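Side-chain contacts in alanine dehydrogenase/pyridine nucleotide transhydrogenase (Mycobacterium smegmatis str. MC2 155, PDB 3P2Y), which probably takes part in transferring hydride between NADH and NADP(+), a reaction coupled to proton translocation across the membrane: residues Y158-L163 and V299-E304; A187-V192 and L197-T202; P217-Q222 and A228-L233; V269-L274 and R282-A287. All coordinates share one frame; numbering follows the deposited sequence. Where two conformers were deposited one is given.

Contact 1. Residues Y158-L163 and V299-E304; sequences YKAVLL and VDLAGE. With EDO (1,2-ethanediol), chain G.
The flat peptide group of Ala160 turns its carbonyl oxygen to Val299, whose two methyls both come up to it: Ala160 O lies 3.9 Å from Val299 CG2 and at nearly the same distance from CG1. This is helix-on-sheet packing in a Rossmann-type domain, with helix 148-167 laid against strand 297-300. The Tyr158 ring and the Asp300 carboxylate do not meet the opposite segment. The ring packs edge-to-face with Phe171 of the second subunit, and the carboxylate ties its own turn and the following loop: Asp300 OD1 takes the backbone N of Ala302 in an Asx turn, 31° out of the carboxylate plane. Further bonds from Asn308 N, Cys309 N and Thr312 OG1 also hold that carboxylate.

Across the interface everything else is aliphatic. Ala160 CB meets two branched side chains, 4.1 Å from Val299 CG1 and 3.8 Å from Leu301 CD2. A single methyl suits this place because it lets the helix backbone come close to the sheet. Leu301 leaves the chain with CG anti to its carbonyl carbon (chi1 -57°), and both of its methyls fall within reach of that one CB. One helical turn on, Leu163 CD2 passes obliquely over Val299 CG1 at 4.2 Å, a lighter touch at a partly exposed position.

On another side of the helix, Lys159 curls back through three bent torsions. Its ammonium group also bonds Thr334 OG1 and Ser166 O of the second subunit. A bound 1,2-ethanediol bridges its backbone carbonyl and that ammonium: O1 donates to Lys159 O, while Lys159 NZ donates to ethanediol O2 over 2.8 Å.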
loop_
_atom_site.group_PDB
_atom_site.type_symbol
_atom_site.label_atom_id
_atom_site.label_comp_id
_atom_site.label_asym_id
_atom_site.label_seq_id
_atom_site.Cartn_x
_atom_site.Cartn_y
_atom_site.Cartn_z
ATOM N N TYR A 158 4.630 -2.310 9.957
ATOM C CA TYR A 158 3.288 -2.279 9.341
ATOM C C TYR A 158 3.351 -1.701 7.922
ATOM O O TYR A 158 2.840 -2.302 6.959
ATOM C CB TYR A 158 2.372 -1.441 10.252
ATOM C CG TYR A 158 1.050 -1.045 9.677
ATOM C CD1 TYR A 158 0.008 -1.959 9.599
ATOM C CD2 TYR A 158 0.834 0.260 9.233
ATOM C CE1 TYR A 158 -1.235 -1.592 9.071
ATOM C CE2 TYR A 158 -0.419 0.648 8.701
ATOM C CZ TYR A 158 -1.448 -0.292 8.650
ATOM O OH TYR A 158 -2.689 0.056 8.136
ATOM N N LYS A 159 3.994 -0.543 7.777
ATOM C CA LYS A 159 4.047 0.095 6.438
ATOM C C LYS A 159 4.930 -0.701 5.464
ATOM O O LYS A 159 4.723 -0.620 4.235
ATOM C CB LYS A 159 4.540 1.541 6.549
ATOM C CG LYS A 159 3.549 2.490 7.259
ATOM C CD LYS A 159 2.137 2.458 6.677
ATOM C CE LYS A 159 2.069 2.771 5.131
ATOM N NZ LYS A 159 2.295 4.300 4.922
ATOM N N ALA A 160 5.899 -1.460 5.991
ATOM C CA ALA A 160 6.744 -2.342 5.126
ATOM C C ALA A 160 5.908 -3.385 4.406
ATOM O O ALA A 160 6.112 -3.656 3.210
ATOM C CB ALA A 160 7.900 -3.042 5.955
ATOM N N VAL A 161 4.941 -3.970 5.129
ATOM C CA VAL A 161 4.045 -4.951 4.519
ATOM C C VAL A 161 3.138 -4.300 3.497
ATOM O O VAL A 161 2.895 -4.885 2.425
ATOM C CB VAL A 161 3.204 -5.725 5.592
ATOM C CG1 VAL A 161 2.132 -6.636 4.920
ATOM C CG2 VAL A 161 4.163 -6.561 6.399
ATOM N N LEU A 162 2.561 -3.143 3.833
ATOM C CA LEU A 162 1.717 -2.475 2.837
ATOM C C LEU A 162 2.508 -2.194 1.553
ATOM O O LEU A 162 1.967 -2.310 0.440
ATOM C CB LEU A 162 1.079 -1.171 3.380
ATOM C CG LEU A 162 0.066 -1.407 4.512
ATOM C CD1 LEU A 162 -0.504 -0.057 4.977
ATOM C CD2 LEU A 162 -1.055 -2.305 4.021
ATOM N N LEU A 163 3.779 -1.842 1.718
ATOM C CA LEU A 163 4.607 -1.487 0.545
ATOM C C LEU A 163 4.873 -2.748 -0.259
ATOM O O LEU A 163 4.734 -2.735 -1.488
ATOM C CB LEU A 163 5.938 -0.861 1.004
ATOM C CG LEU A 163 6.919 -0.511 -0.122
ATOM C CD1 LEU A 163 6.273 0.464 -1.146
ATOM C CD2 LEU A 163 8.227 0.081 0.489
ATOM N N VAL A 299 11.589 -6.171 0.533
ATOM C CA VAL A 299 11.452 -4.845 1.175
ATOM C C VAL A 299 12.566 -4.788 2.229
ATOM O O VAL A 299 12.516 -5.466 3.259
ATOM C CB VAL A 299 10.085 -4.658 1.850
ATOM C CG1 VAL A 299 9.967 -3.193 2.411
ATOM C CG2 VAL A 299 8.913 -4.964 0.860
ATOM N N ASP A 300 13.601 -4.009 1.931
ATOM C CA ASP A 300 14.803 -3.917 2.767
ATOM C C ASP A 300 14.699 -2.640 3.584
ATOM O O ASP A 300 14.706 -1.527 3.027
ATOM C CB ASP A 300 16.022 -3.904 1.809
ATOM C CG ASP A 300 17.375 -3.934 2.518
ATOM O OD1 ASP A 300 17.479 -3.683 3.738
ATOM O OD2 ASP A 300 18.376 -4.143 1.785
ATOM N N LEU A 301 14.553 -2.775 4.905
ATOM C CA LEU A 301 14.403 -1.601 5.767
ATOM C C LEU A 301 15.727 -1.017 6.230
ATOM O O LEU A 301 15.742 -0.002 6.919
ATOM C CB LEU A 301 13.569 -1.906 7.018
ATOM C CG LEU A 301 12.148 -2.457 6.780
ATOM C CD1 LEU A 301 11.341 -2.408 8.088
ATOM C CD2 LEU A 301 11.465 -1.664 5.687
ATOM N N ALA A 302 16.826 -1.644 5.839
ATOM C CA ALA A 302 18.152 -1.279 6.377
ATOM C C ALA A 302 19.006 -0.416 5.416
ATOM O O ALA A 302 20.238 -0.340 5.564
ATOM C CB ALA A 302 18.913 -2.555 6.794
ATOM N N GLY A 303 18.347 0.252 4.458
ATOM C CA GLY A 303 19.044 0.978 3.386
ATOM C C GLY A 303 19.989 2.060 3.887
ATOM O O GLY A 303 21.053 2.264 3.308
ATOM N N GLU A 304 19.620 2.729 4.974
ATOM C CA GLU A 304 20.443 3.818 5.512
ATOM C C GLU A 304 21.819 3.319 5.948
ATOM O O GLU A 304 22.803 4.091 5.937
ATOM C CB GLU A 304 19.735 4.470 6.699
ATOM C CG GLU A 304 20.232 5.874 7.024
ATOM C CD GLU A 304 19.641 6.900 6.063
ATOM O OE1 GLU A 304 18.434 7.234 6.217
ATOM O OE2 GLU A 304 20.365 7.345 5.139
HETATM C C1 EDO G . 4.866 2.767 2.675
HETATM O O1 EDO G . 4.027 1.600 2.705
HETATM C C2 EDO G . 4.274 3.831 1.728
HETATM O O2 EDO G . 3.065 4.449 2.245
#

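Contact 2. Residues A187-V192 and L197-T202; sequences ALVLGV and LQALAT
Val189, Leu200 and Val192 bury most of the surface here, and Leu200 is the piece that joins the other two. Its CG lies anti to the carbonyl carbon (chi1 -71°), which swings the isobutyl end from the flank of helix 194-206 toward strand 186-190. There the two methyls divide the work. Leu200 CD2 presses on Val189 CG2 at 3.5 Å, tighter than ordinary van der Waals contact, and also lies against Val189 CB. Leu200 CD1 instead turns to Val192, 4.0 Å from its CG1, the two side chains meeting at about a right angle.

Val189 has its CG2 wedged between two helix residues, since the same methyl lies 4.0 Å from Ala199 CB. A beta-branched residue fills the strand position well, being broad close to the backbone, whereas alanine at 199 keeps the helix near the sheet. Val192, just past the strand, brings CG1 against the start of the helix segment, 3.7 Å from Leu197 N and 3.8 Å from Leu197 CD1. Ala199 also touches Val161 of helix 148-167.

Between the two valines, Gly191 has phi 96° and psi 105°, a pair that calls for glycine because a CB would jam against the carbonyl oxygen of Leu190. Strand, glycine turn and helix together fit the GxGxxG signature of a Rossmann beta-alpha-beta unit, consistent with dinucleotide binding by this family.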
loop_
_atom_site.group_PDB
_atom_site.type_symbol
_atom_site.label_atom_id
_atom_site.label_comp_id
_atom_site.label_asym_id
_atom_site.label_seq_id
_atom_site.Cartn_x
_atom_site.Cartn_y
_atom_site.Cartn_z
ATOM N N ALA A 187 5.120 -14.947 2.912
ATOM C CA ALA A 187 5.957 -13.830 3.356
ATOM C C ALA A 187 6.977 -14.323 4.374
ATOM O O ALA A 187 6.644 -15.084 5.288
ATOM C CB ALA A 187 5.095 -12.727 3.978
ATOM N N LEU A 188 8.217 -13.880 4.178
ATOM C CA LEU A 188 9.333 -14.184 5.095
ATOM C C LEU A 188 9.869 -12.891 5.686
ATOM O O LEU A 188 10.119 -11.920 4.951
ATOM C CB LEU A 188 10.468 -14.866 4.305
ATOM C CG LEU A 188 11.812 -15.073 5.030
ATOM C CD1 LEU A 188 11.643 -16.110 6.158
ATOM C CD2 LEU A 188 12.822 -15.606 4.013
ATOM N N VAL A 189 10.027 -12.863 7.012
ATOM C CA VAL A 189 10.610 -11.683 7.660
ATOM C C VAL A 189 11.945 -12.108 8.247
ATOM O O VAL A 189 12.019 -13.094 8.996
ATOM C CB VAL A 189 9.664 -11.131 8.746
ATOM C CG1 VAL A 189 10.298 -9.929 9.486
ATOM C CG2 VAL A 189 8.335 -10.679 8.063
ATOM N N LEU A 190 12.987 -11.357 7.895
ATOM C CA LEU A 190 14.350 -11.644 8.362
ATOM C C LEU A 190 14.751 -10.546 9.332
ATOM O O LEU A 190 14.846 -9.357 8.949
ATOM C CB LEU A 190 15.304 -11.695 7.153
ATOM C CG LEU A 190 15.013 -12.793 6.120
ATOM C CD1 LEU A 190 16.053 -12.662 4.958
ATOM C CD2 LEU A 190 15.042 -14.230 6.758
ATOM N N GLY A 191 14.930 -10.935 10.594
ATOM C CA GLY A 191 15.170 -9.979 11.690
ATOM C C GLY A 191 13.824 -9.727 12.333
ATOM O O GLY A 191 12.969 -9.064 11.736
ATOM N N VAL A 192 13.602 -10.318 13.510
ATOM C CA VAL A 192 12.297 -10.177 14.161
ATOM C C VAL A 192 12.464 -9.453 15.507
ATOM O O VAL A 192 12.296 -10.031 16.599
ATOM C CB VAL A 192 11.523 -11.521 14.306
ATOM C CG1 VAL A 192 10.085 -11.261 14.846
ATOM C CG2 VAL A 192 11.469 -12.276 12.965
ATOM N N LEU A 197 8.303 -8.127 13.907
ATOM C CA LEU A 197 7.139 -8.768 14.496
ATOM C C LEU A 197 5.846 -8.135 13.982
ATOM O O LEU A 197 4.866 -8.834 13.713
ATOM C CB LEU A 197 7.187 -8.664 16.019
ATOM C CG LEU A 197 6.274 -9.634 16.774
ATOM C CD1 LEU A 197 6.663 -11.117 16.465
ATOM C CD2 LEU A 197 6.360 -9.353 18.286
ATOM N N GLN A 198 5.825 -6.804 13.897
ATOM C CA GLN A 198 4.664 -6.132 13.346
ATOM C C GLN A 198 4.490 -6.491 11.874
ATOM O O GLN A 198 3.364 -6.686 11.425
ATOM C CB GLN A 198 4.773 -4.601 13.516
ATOM C CG GLN A 198 3.424 -3.881 13.137
ATOM C CD GLN A 198 2.272 -4.352 14.022
ATOM O OE1 GLN A 198 1.373 -5.068 13.557
ATOM N NE2 GLN A 198 2.322 -4.007 15.296
ATOM N N ALA A 199 5.582 -6.603 11.127
ATOM C CA ALA A 199 5.482 -7.076 9.708
ATOM C C ALA A 199 4.840 -8.484 9.626
ATOM O O ALA A 199 3.947 -8.727 8.813
ATOM C CB ALA A 199 6.874 -7.081 9.019
ATOM N N LEU A 200 5.276 -9.399 10.485
ATOM C CA LEU A 200 4.628 -10.732 10.498
ATOM C C LEU A 200 3.136 -10.651 10.793
ATOM O O LEU A 200 2.332 -11.333 10.125
ATOM C CB LEU A 200 5.302 -11.659 11.522
ATOM C CG LEU A 200 6.709 -12.110 11.121
ATOM C CD1 LEU A 200 7.368 -12.736 12.378
ATOM C CD2 LEU A 200 6.706 -13.125 9.945
ATOM N N ALA A 201 2.757 -9.840 11.794
ATOM C CA ALA A 201 1.359 -9.730 12.188
ATOM C C ALA A 201 0.562 -9.137 11.038
ATOM O O ALA A 201 -0.534 -9.631 10.713
ATOM C CB ALA A 201 1.187 -8.859 13.472
ATOM N N THR A 202 1.099 -8.078 10.437
ATOM C CA THR A 202 0.357 -7.375 9.361
ATOM C C THR A 202 0.210 -8.253 8.111
ATOM O O THR A 202 -0.863 -8.279 7.506
ATOM C CB THR A 202 1.018 -6.028 9.035
ATOM O OG1 THR A 202 0.982 -5.234 10.240
ATOM C CG2 THR A 202 0.234 -5.256 7.939
#

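Contact 3. Residues P217-Q222 and A228-L233; sequences PEVAEQ and AQWLDL
Trp230 lays one face of its indole over the methyl of Ala220. Ala220 CB stands 3.6 Å from the centroid of the five-membered ring and only 11° off the ring normal, a CH-pi contact with the methyl almost straight above the ring. Among the ring atoms, Trp230 CE2 and CD2 are nearest to Ala220 CB, both at 3.6 Å. The tryptophan reaches the helix because CG is anti to its backbone N (chi1 173°), carrying the indole outward from the strand.

The six-membered ring continues past the methyl over the backbone of Ala220: Trp230 CE3 is 3.7 Å from Ala220 CA, and CZ3 is 3.9 Å from Ala220 N. Toward its outer end, Val219 CG1 approaches CZ3 at 4.3 Å, while Pro217 O comes obliquely to CZ2. Alanine is small enough to let so broad a plane settle this close to a helix, and tryptophan spans the gap with a single side chain. Val223 and Arg224, a turn further along, also touch the indole.

Strand 229-230 is the outermost strand within this chain at this end of the sheet. The contact packs helix 220-225 on it, the second strand of the beta-alpha-beta crossover from strand 209-213, at the margin of the Rossmann-type domain.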
loop_
_atom_site.group_PDB
_atom_site.type_symbol
_atom_site.label_atom_id
_atom_site.label_comp_id
_atom_site.label_asym_id
_atom_site.label_seq_id
_atom_site.Cartn_x
_atom_site.Cartn_y
_atom_site.Cartn_z
ATOM N N PRO A 217 17.732 -17.175 19.147
ATOM C CA PRO A 217 16.753 -18.273 19.286
ATOM C C PRO A 217 15.532 -17.943 20.151
ATOM O O PRO A 217 14.456 -18.467 19.899
ATOM C CB PRO A 217 17.581 -19.406 19.918
ATOM C CG PRO A 217 18.730 -18.693 20.601
ATOM C CD PRO A 217 19.067 -17.559 19.659
ATOM N N GLU A 218 15.679 -17.062 21.134
ATOM C CA GLU A 218 14.590 -16.782 22.063
ATOM C C GLU A 218 13.418 -16.065 21.377
ATOM O O GLU A 218 12.316 -15.976 21.927
ATOM C CB GLU A 218 15.089 -16.027 23.323
ATOM C CG GLU A 218 15.563 -14.597 23.078
ATOM C CD GLU A 218 17.020 -14.485 22.619
ATOM O OE1 GLU A 218 17.660 -15.515 22.227
ATOM O OE2 GLU A 218 17.514 -13.328 22.634
ATOM N N VAL A 219 13.656 -15.591 20.152
ATOM C CA VAL A 219 12.629 -14.862 19.413
ATOM C C VAL A 219 11.573 -15.826 18.829
ATOM O O VAL A 219 10.496 -15.382 18.411
ATOM C CB VAL A 219 13.316 -13.920 18.370
ATOM C CG1 VAL A 219 12.372 -13.434 17.282
ATOM C CG2 VAL A 219 13.958 -12.720 19.131
ATOM N N ALA A 220 11.863 -17.131 18.881
ATOM C CA ALA A 220 10.967 -18.164 18.312
ATOM C C ALA A 220 9.563 -18.052 18.859
ATOM O O ALA A 220 8.572 -18.121 18.110
ATOM C CB ALA A 220 11.536 -19.582 18.549
ATOM N N GLU A 221 9.457 -17.872 20.177
ATOM C CA GLU A 221 8.157 -17.724 20.818
ATOM C C GLU A 221 7.378 -16.538 20.284
ATOM O O GLU A 221 6.180 -16.636 20.067
ATOM C CB GLU A 221 8.307 -17.593 22.338
ATOM C CG GLU A 221 8.564 -18.943 23.048
ATOM C CD GLU A 221 10.041 -19.291 23.245
ATOM O OE1 GLU A 221 10.922 -18.948 22.384
ATOM O OE2 GLU A 221 10.335 -19.926 24.294
ATOM N N GLN A 222 8.077 -15.420 20.077
ATOM C CA GLN A 222 7.407 -14.219 19.546
ATOM C C GLN A 222 6.885 -14.457 18.123
ATOM O O GLN A 222 5.747 -14.088 17.803
ATOM C CB GLN A 222 8.326 -12.988 19.613
ATOM C CG GLN A 222 8.659 -12.560 21.086
ATOM C CD GLN A 222 9.744 -11.490 21.151
ATOM O OE1 GLN A 222 10.775 -11.583 20.485
ATOM N NE2 GLN A 222 9.500 -10.450 21.945
ATOM N N ALA A 228 3.202 -17.110 12.807
ATOM C CA ALA A 228 4.209 -17.398 11.791
ATOM C C ALA A 228 4.979 -18.665 12.132
ATOM O O ALA A 228 5.101 -19.024 13.311
ATOM C CB ALA A 228 5.205 -16.205 11.684
ATOM N N GLN A 229 5.468 -19.323 11.084
ATOM C CA GLN A 229 6.408 -20.434 11.222
ATOM C C GLN A 229 7.781 -19.890 11.596
ATOM O O GLN A 229 8.196 -18.855 11.104
ATOM C CB GLN A 229 6.547 -21.195 9.896
ATOM C CG GLN A 229 5.286 -21.925 9.432
ATOM C CD GLN A 229 5.591 -22.955 8.356
ATOM O OE1 GLN A 229 6.342 -23.900 8.588
ATOM N NE2 GLN A 229 5.017 -22.774 7.177
ATOM N N TRP A 230 8.476 -20.607 12.463
ATOM C CA TRP A 230 9.853 -20.279 12.820
ATOM C C TRP A 230 10.800 -21.012 11.880
ATOM O O TRP A 230 10.799 -22.253 11.825
ATOM C CB TRP A 230 10.104 -20.695 14.271
ATOM C CG TRP A 230 11.541 -20.587 14.775
ATOM C CD1 TRP A 230 12.350 -21.641 15.215
ATOM C CD2 TRP A 230 12.291 -19.392 14.994
ATOM N NE1 TRP A 230 13.559 -21.144 15.670
ATOM C CE2 TRP A 230 13.551 -19.772 15.538
ATOM C CE3 TRP A 230 12.027 -18.019 14.783
ATOM C CZ2 TRP A 230 14.551 -18.830 15.865
ATOM C CZ3 TRP A 230 13.030 -17.073 15.112
ATOM C CH2 TRP A 230 14.277 -17.497 15.667
ATOM N N LEU A 231 11.577 -20.256 11.113
ATOM C CA LEU A 231 12.524 -20.851 10.165
ATOM C C LEU A 231 13.732 -21.431 10.917
ATOM O O LEU A 231 14.473 -20.706 11.591
ATOM C CB LEU A 231 13.001 -19.817 9.131
ATOM C CG LEU A 231 13.963 -20.267 8.008
ATOM C CD1 LEU A 231 13.322 -21.346 7.169
ATOM C CD2 LEU A 231 14.375 -19.075 7.125
ATOM N N ASP A 232 13.904 -22.737 10.804
ATOM C CA ASP A 232 15.081 -23.398 11.353
ATOM C C ASP A 232 15.927 -23.885 10.178
ATOM O O ASP A 232 15.425 -24.489 9.224
ATOM C CB ASP A 232 14.705 -24.553 12.279
ATOM C CG ASP A 232 15.928 -25.313 12.764
ATOM O OD1 ASP A 232 16.605 -24.829 13.706
ATOM O OD2 ASP A 232 16.216 -26.376 12.176
ATOM N N LEU A 233 17.205 -23.559 10.225
ATOM C CA LEU A 233 18.046 -23.778 9.059
ATOM C C LEU A 233 18.634 -25.203 8.996
ATOM O O LEU A 233 18.728 -25.789 7.906
ATOM C CB LEU A 233 19.080 -22.651 8.930
ATOM C CG LEU A 233 18.411 -21.289 8.635
ATOM C CD1 LEU A 233 19.400 -20.143 8.622
ATOM C CD2 LEU A 233 17.621 -21.314 7.334
#

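Contact 4. Residues V269-L274 and R282-A287; sequences VITTAL and RLVTAA
Thr271 and Val284 form the tight, buried end of this contact, methyl against methyl: Thr271 CG2 lies 3.7 Å from Val284 CG2. With chi1 at 70°, Thr271 OG1 sits between the backbone N and carbonyl carbon and bonds to Asn308 OD1, leaving CG2 for the apolar side. Val284 CG2 reaches further, though more loosely, to Val269 CG1 at 4.4 Å. Valine suits 269 and 284, as its branches fill the space beside the strand without a long chain.

The end nearer solvent is equally close but less buried. Ala273 CB touches Leu283 CD1 at 3.7 Å, yet both residues are partly exposed, and the flanking Leu274 and Arg282 are exposed. Leucine provides the length needed here: its CG, anti to the carbonyl carbon (chi1 -57°), sends CD1 across to the alanine.

Thr285 then N-caps helix 286-290, its OG1 bonding to Ala288 N, with Glu260 of helix 249-263 a second partner. Strand 268-271 and the segment before helix 286-290 thus meet with Leu190 of strand 186-190 and Ile263 of helix 249-263 beside them, in the beta-alpha-beta unit of strand 268-271, helix 286-290 and strand 297-300.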
loop_
_atom_site.group_PDB
_atom_site.type_symbol
_atom_site.label_atom_id
_atom_site.label_comp_id
_atom_site.label_asym_id
_atom_site.label_seq_id
_atom_site.Cartn_x
_atom_site.Cartn_y
_atom_site.Cartn_z
ATOM N N VAL A 269 9.650 -10.718 0.865
ATOM C CA VAL A 269 10.674 -10.892 1.887
ATOM C C VAL A 269 10.937 -9.512 2.483
ATOM O O VAL A 269 11.244 -8.542 1.740
ATOM C CB VAL A 269 12.004 -11.473 1.295
ATOM C CG1 VAL A 269 13.105 -11.506 2.387
ATOM C CG2 VAL A 269 11.764 -12.864 0.691
ATOM N N ILE A 270 10.797 -9.408 3.809
ATOM C CA ILE A 270 11.002 -8.137 4.496
ATOM C C ILE A 270 12.217 -8.316 5.387
ATOM O O ILE A 270 12.274 -9.262 6.182
ATOM C CB ILE A 270 9.753 -7.756 5.331
ATOM C CG1 ILE A 270 8.532 -7.653 4.403
ATOM C CG2 ILE A 270 9.996 -6.451 6.106
ATOM C CD1 ILE A 270 7.210 -7.435 5.083
ATOM N N THR A 271 13.198 -7.421 5.241
ATOM C CA THR A 271 14.431 -7.543 6.033
ATOM C C THR A 271 14.554 -6.347 6.970
ATOM O O THR A 271 14.308 -5.202 6.563
ATOM C CB THR A 271 15.694 -7.667 5.128
ATOM O OG1 THR A 271 15.947 -6.416 4.475
ATOM C CG2 THR A 271 15.470 -8.739 4.043
ATOM N N THR A 272 14.935 -6.591 8.225
ATOM C CA THR A 272 14.845 -5.504 9.218
ATOM C C THR A 272 16.089 -5.403 10.093
ATOM O O THR A 272 16.140 -4.552 10.977
ATOM C CB THR A 272 13.624 -5.655 10.189
ATOM O OG1 THR A 272 13.904 -6.680 11.166
ATOM C CG2 THR A 272 12.312 -5.994 9.456
ATOM N N ALA A 273 17.052 -6.302 9.895
ATOM C CA ALA A 273 18.150 -6.443 10.872
ATOM C C ALA A 273 19.111 -5.257 10.842
ATOM O O ALA A 273 19.581 -4.827 9.770
ATOM C CB ALA A 273 18.891 -7.719 10.657
ATOM N N LEU A 274 19.410 -4.743 12.039
ATOM C CA LEU A 274 20.321 -3.612 12.202
ATOM C C LEU A 274 21.381 -3.950 13.226
ATOM O O LEU A 274 21.177 -4.822 14.083
ATOM C CB LEU A 274 19.584 -2.363 12.693
ATOM C CG LEU A 274 18.368 -1.929 11.873
ATOM C CD1 LEU A 274 17.511 -0.928 12.634
ATOM C CD2 LEU A 274 18.801 -1.387 10.517
ATOM N N ARG A 282 24.318 -8.437 6.098
ATOM C CA ARG A 282 23.900 -8.994 4.813
ATOM C C ARG A 282 23.101 -10.285 5.004
ATOM O O ARG A 282 23.621 -11.277 5.498
ATOM C CB ARG A 282 25.133 -9.219 3.908
ATOM C CG ARG A 282 24.820 -9.745 2.521
ATOM C CD ARG A 282 24.102 -8.704 1.628
ATOM N NE ARG A 282 24.808 -7.425 1.487
ATOM C CZ ARG A 282 25.920 -7.234 0.767
ATOM N NH1 ARG A 282 26.505 -8.245 0.117
ATOM N NH2 ARG A 282 26.458 -6.017 0.705
ATOM N N LEU A 283 21.829 -10.270 4.624
ATOM C CA LEU A 283 20.962 -11.435 4.803
ATOM C C LEU A 283 20.429 -12.009 3.498
ATOM O O LEU A 283 20.017 -13.180 3.458
ATOM C CB LEU A 283 19.775 -11.076 5.707
ATOM C CG LEU A 283 20.061 -10.526 7.112
ATOM C CD1 LEU A 283 18.775 -9.941 7.704
ATOM C CD2 LEU A 283 20.605 -11.617 8.007
ATOM N N VAL A 284 20.375 -11.177 2.459
ATOM C CA VAL A 284 19.829 -11.586 1.169
ATOM C C VAL A 284 20.921 -11.329 0.136
ATOM O O VAL A 284 21.161 -10.185 -0.268
ATOM C CB VAL A 284 18.541 -10.805 0.811
ATOM C CG1 VAL A 284 18.015 -11.184 -0.595
ATOM C CG2 VAL A 284 17.433 -11.040 1.888
ATOM N N THR A 285 21.578 -12.402 -0.285
ATOM C CA THR A 285 22.622 -12.299 -1.315
ATOM C C THR A 285 21.986 -11.994 -2.659
ATOM O O THR A 285 20.777 -12.191 -2.859
ATOM C CB THR A 285 23.377 -13.643 -1.463
ATOM O OG1 THR A 285 22.441 -14.661 -1.839
ATOM C CG2 THR A 285 24.080 -14.032 -0.163
ATOM N N ALA A 286 22.816 -11.556 -3.609
ATOM C CA ALA A 286 22.362 -11.402 -4.984
ATOM C C ALA A 286 21.695 -12.677 -5.524
ATOM O O ALA A 286 20.648 -12.590 -6.171
ATOM C CB ALA A 286 23.526 -10.980 -5.881
ATOM N N ALA A 287 22.300 -13.844 -5.268
ATOM C CA ALA A 287 21.759 -15.132 -5.735
ATOM C C ALA A 287 20.385 -15.454 -5.139
ATOM O O ALA A 287 19.508 -15.990 -5.830
ATOM C CB ALA A 287 22.725 -16.256 -5.425
#

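All four contacts build on one mixed sheet. Contacts 1 and 4 are joined by neighbouring strands, Val299 N lying 2.7 Å from Val269 O, a probable hydrogen bond. Contacts 2 and 4 are likewise linked through Leu190 N and Ile270 O at 2.8 Å, and Gly191 O lies 2.6 Å from Thr272 OG1. Helices 148-167 and 194-206 pack side by side, bringing contacts 1 and 2 together with centres about 10 Å apart. Contact 3 touches contact 2, where Val192 O meets Val219 CG1, but its centre is about 20 Å from that of contact 1. The glycine-rich turn of contact 2, probably facing a dinucleotide, also meets Ala273 of contact 4; the calcium-binding residues lie elsewhere.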